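Local coordinates for glycine betaine/carnitine/choline ABC transporter%2C ATP-binding protein%2C putative (Staphylococcus aureus, PDB 5IIP) that probably serves as the ATP-binding subunit of the OpuC osmolyte transporter, an uptake system for compounds such as glycine betaine that the second messenger c-di-AMP inhibits, at residues 118-123 with 144-149. Sequence-based numbering, arbitrary orientation.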
loop_
_atom_site.group_PDB
_atom_site.type_symbol
_atom_site.label_atom_id
_atom_site.label_comp_id
_atom_site.label_asym_id
_atom_site.label_seq_id
_atom_site.Cartn_x
_atom_site.Cartn_y
_atom_site.Cartn_z
ATOM N N ARG D 118 12.556 5.901 10.789
ATOM C CA ARG D 118 11.489 6.194 11.698
ATOM C C ARG D 118 10.139 5.797 11.133
ATOM O O ARG D 118 9.297 5.297 11.840
ATOM C CB ARG D 118 11.496 7.656 12.075
ATOM C CG ARG D 118 12.559 8.053 13.071
ATOM C CD ARG D 118 12.273 9.413 13.649
ATOM N NE ARG D 118 12.420 10.467 12.677
ATOM C CZ ARG D 118 13.157 11.539 12.858
ATOM N NH1 ARG D 118 13.794 11.705 13.989
ATOM N NH2 ARG D 118 13.240 12.447 11.919
ATOM N N THR D 119 9.933 6.042 9.858
ATOM C CA THR D 119 8.711 5.688 9.186
ATOM C C THR D 119 8.570 4.209 9.142
ATOM O O THR D 119 7.511 3.702 9.321
ATOM C CB THR D 119 8.686 6.232 7.756
ATOM O OG1 THR D 119 8.561 7.640 7.796
ATOM C CG2 THR D 119 7.536 5.721 6.961
ATOM N N ILE D 120 9.653 3.519 8.867
ATOM C CA ILE D 120 9.631 2.084 8.788
ATOM C C ILE D 120 9.304 1.452 10.095
ATOM O O ILE D 120 8.565 0.536 10.131
ATOM C CB ILE D 120 10.975 1.551 8.306
ATOM C CG1 ILE D 120 11.192 2.007 6.902
ATOM C CG2 ILE D 120 11.076 0.047 8.388
ATOM C CD1 ILE D 120 12.518 1.611 6.365
ATOM N N LEU D 121 9.934 1.906 11.156
ATOM C CA LEU D 121 9.706 1.374 12.484
ATOM C C LEU D 121 8.332 1.693 13.001
ATOM O O LEU D 121 7.729 0.923 13.671
ATOM C CB LEU D 121 10.760 1.864 13.458
ATOM C CG LEU D 121 12.174 1.387 13.258
ATOM C CD1 LEU D 121 13.148 2.051 14.177
ATOM C CD2 LEU D 121 12.267 -0.083 13.387
ATOM N N LYS D 122 7.883 2.895 12.741
ATOM C CA LYS D 122 6.586 3.352 13.184
ATOM C C LYS D 122 5.397 2.705 12.510
ATOM O O LYS D 122 4.387 2.479 13.115
ATOM C CB LYS D 122 6.491 4.849 13.078
ATOM C CG LYS D 122 7.102 5.613 14.224
ATOM C CD LYS D 122 6.734 7.075 14.114
ATOM C CE LYS D 122 7.662 7.953 14.867
ATOM N NZ LYS D 122 7.607 9.256 14.211
ATOM N N ARG D 123 5.514 2.464 11.231
ATOM C CA ARG D 123 4.458 1.874 10.486
ATOM C C ARG D 123 4.538 0.393 10.534
ATOM O O ARG D 123 5.454 -0.164 11.043
ATOM C CB ARG D 123 4.515 2.297 9.039
ATOM C CG ARG D 123 4.727 3.746 8.797
ATOM C CD ARG D 123 3.436 4.479 8.687
ATOM N NE ARG D 123 3.641 5.737 8.007
ATOM C CZ ARG D 123 2.962 6.843 8.243
ATOM N NH1 ARG D 123 2.021 6.877 9.158
ATOM N NH2 ARG D 123 3.239 7.925 7.560
ATOM N N ALA D 144 11.913 -6.284 9.466
ATOM C CA ALA D 144 12.612 -7.143 10.392
ATOM C C ALA D 144 14.055 -6.854 10.425
ATOM O O ALA D 144 14.670 -6.898 11.449
ATOM C CB ALA D 144 12.385 -8.587 10.068
ATOM N N ASN D 145 14.611 -6.586 9.278
ATOM C CA ASN D 145 16.009 -6.259 9.194
ATOM C C ASN D 145 16.401 -4.951 9.845
ATOM O O ASN D 145 17.450 -4.834 10.392
ATOM C CB ASN D 145 16.464 -6.301 7.758
ATOM C CG ASN D 145 16.562 -7.685 7.252
ATOM O OD1 ASN D 145 16.779 -8.599 8.007
ATOM N ND2 ASN D 145 16.389 -7.846 5.981
ATOM N N VAL D 146 15.547 -3.959 9.734
ATOM C CA VAL D 146 15.785 -2.657 10.311
ATOM C C VAL D 146 15.831 -2.761 11.816
ATOM O O VAL D 146 16.626 -2.133 12.438
ATOM C CB VAL D 146 14.747 -1.650 9.843
ATOM C CG1 VAL D 146 14.869 -0.350 10.593
ATOM C CG2 VAL D 146 14.880 -1.425 8.370
ATOM N N VAL D 147 14.951 -3.561 12.389
ATOM C CA VAL D 147 14.919 -3.769 13.812
ATOM C C VAL D 147 16.173 -4.444 14.283
ATOM O O VAL D 147 16.738 -4.061 15.257
ATOM C CB VAL D 147 13.718 -4.633 14.213
ATOM C CG1 VAL D 147 13.731 -4.945 15.675
ATOM C CG2 VAL D 147 12.413 -3.983 13.862
ATOM N N ASP D 148 16.608 -5.467 13.580
ATOM C CA ASP D 148 17.807 -6.207 13.951
ATOM C C ASP D 148 19.067 -5.371 13.925
ATOM O O ASP D 148 19.885 -5.468 14.800
ATOM C CB ASP D 148 18.015 -7.385 12.996
ATOM C CG ASP D 148 17.148 -8.574 13.302
ATOM O OD1 ASP D 148 17.076 -9.003 14.448
ATOM O OD2 ASP D 148 16.550 -9.120 12.382
ATOM N N ILE D 149 19.220 -4.583 12.881
ATOM C CA ILE D 149 20.359 -3.707 12.716
ATOM C C ILE D 149 20.403 -2.649 13.756
ATOM O O ILE D 149 21.409 -2.369 14.352
ATOM C CB ILE D 149 20.217 -2.904 11.413
ATOM C CG2 ILE D 149 21.434 -2.071 11.142
#
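Between Ile120 and Leu121 on one helix and Val146 and Val147 on the other, no ring, amide or guanidinium meets the opposite segment; only branched aliphatic side chains touch, methyl against methyl. Val146 points its beta carbon toward helix 114-122 and divides its two methyls between neighbours: Val146 CG1 reaches Leu121 CD2 at 3.8 Å, while Val146 CG2 comes to 4.1 Å from Ile120 CG2. With CG1 anti to the backbone N (chi1 172°), its fork opens across both partners; valine carries both methyls directly on its beta carbon, so one short side chain can serve two neighbours. Leu121 leaves its backbone alongside the facing helix rather than straight at it, but the extra carbon of leucine carries the branch across. Leu121 CD2 thus bridges Val146 and Val147, lying 3.9 Å from Val147 CG2. Ile120 meets Val146 through its beta-branch methyl CG2, apolar bulk that suits a buried place, and also packs on Tyr105.

The axes of 118-122 and 144-149 run at 109°, somewhat past perpendicular, and approach no closer than 10.0 Å, so a single small cluster forms instead of a long seam. In the second CBS domain's beta-alpha-beta-beta-alpha order, it joins the helix between strands 107-108 and 127-131 to the closing helix 143-153. Separately, Arg123 ties the end of 118-123 to the second subunit by a salt bridge with its Asp85. The contact of 118-123 with 144-149 is itself wholly apolar, resting on van der Waals packing and buried aliphatic surface; directional bonding comes from adjacent Arg143, which hydrogen-bonds the carbonyls of Leu121 and Arg123.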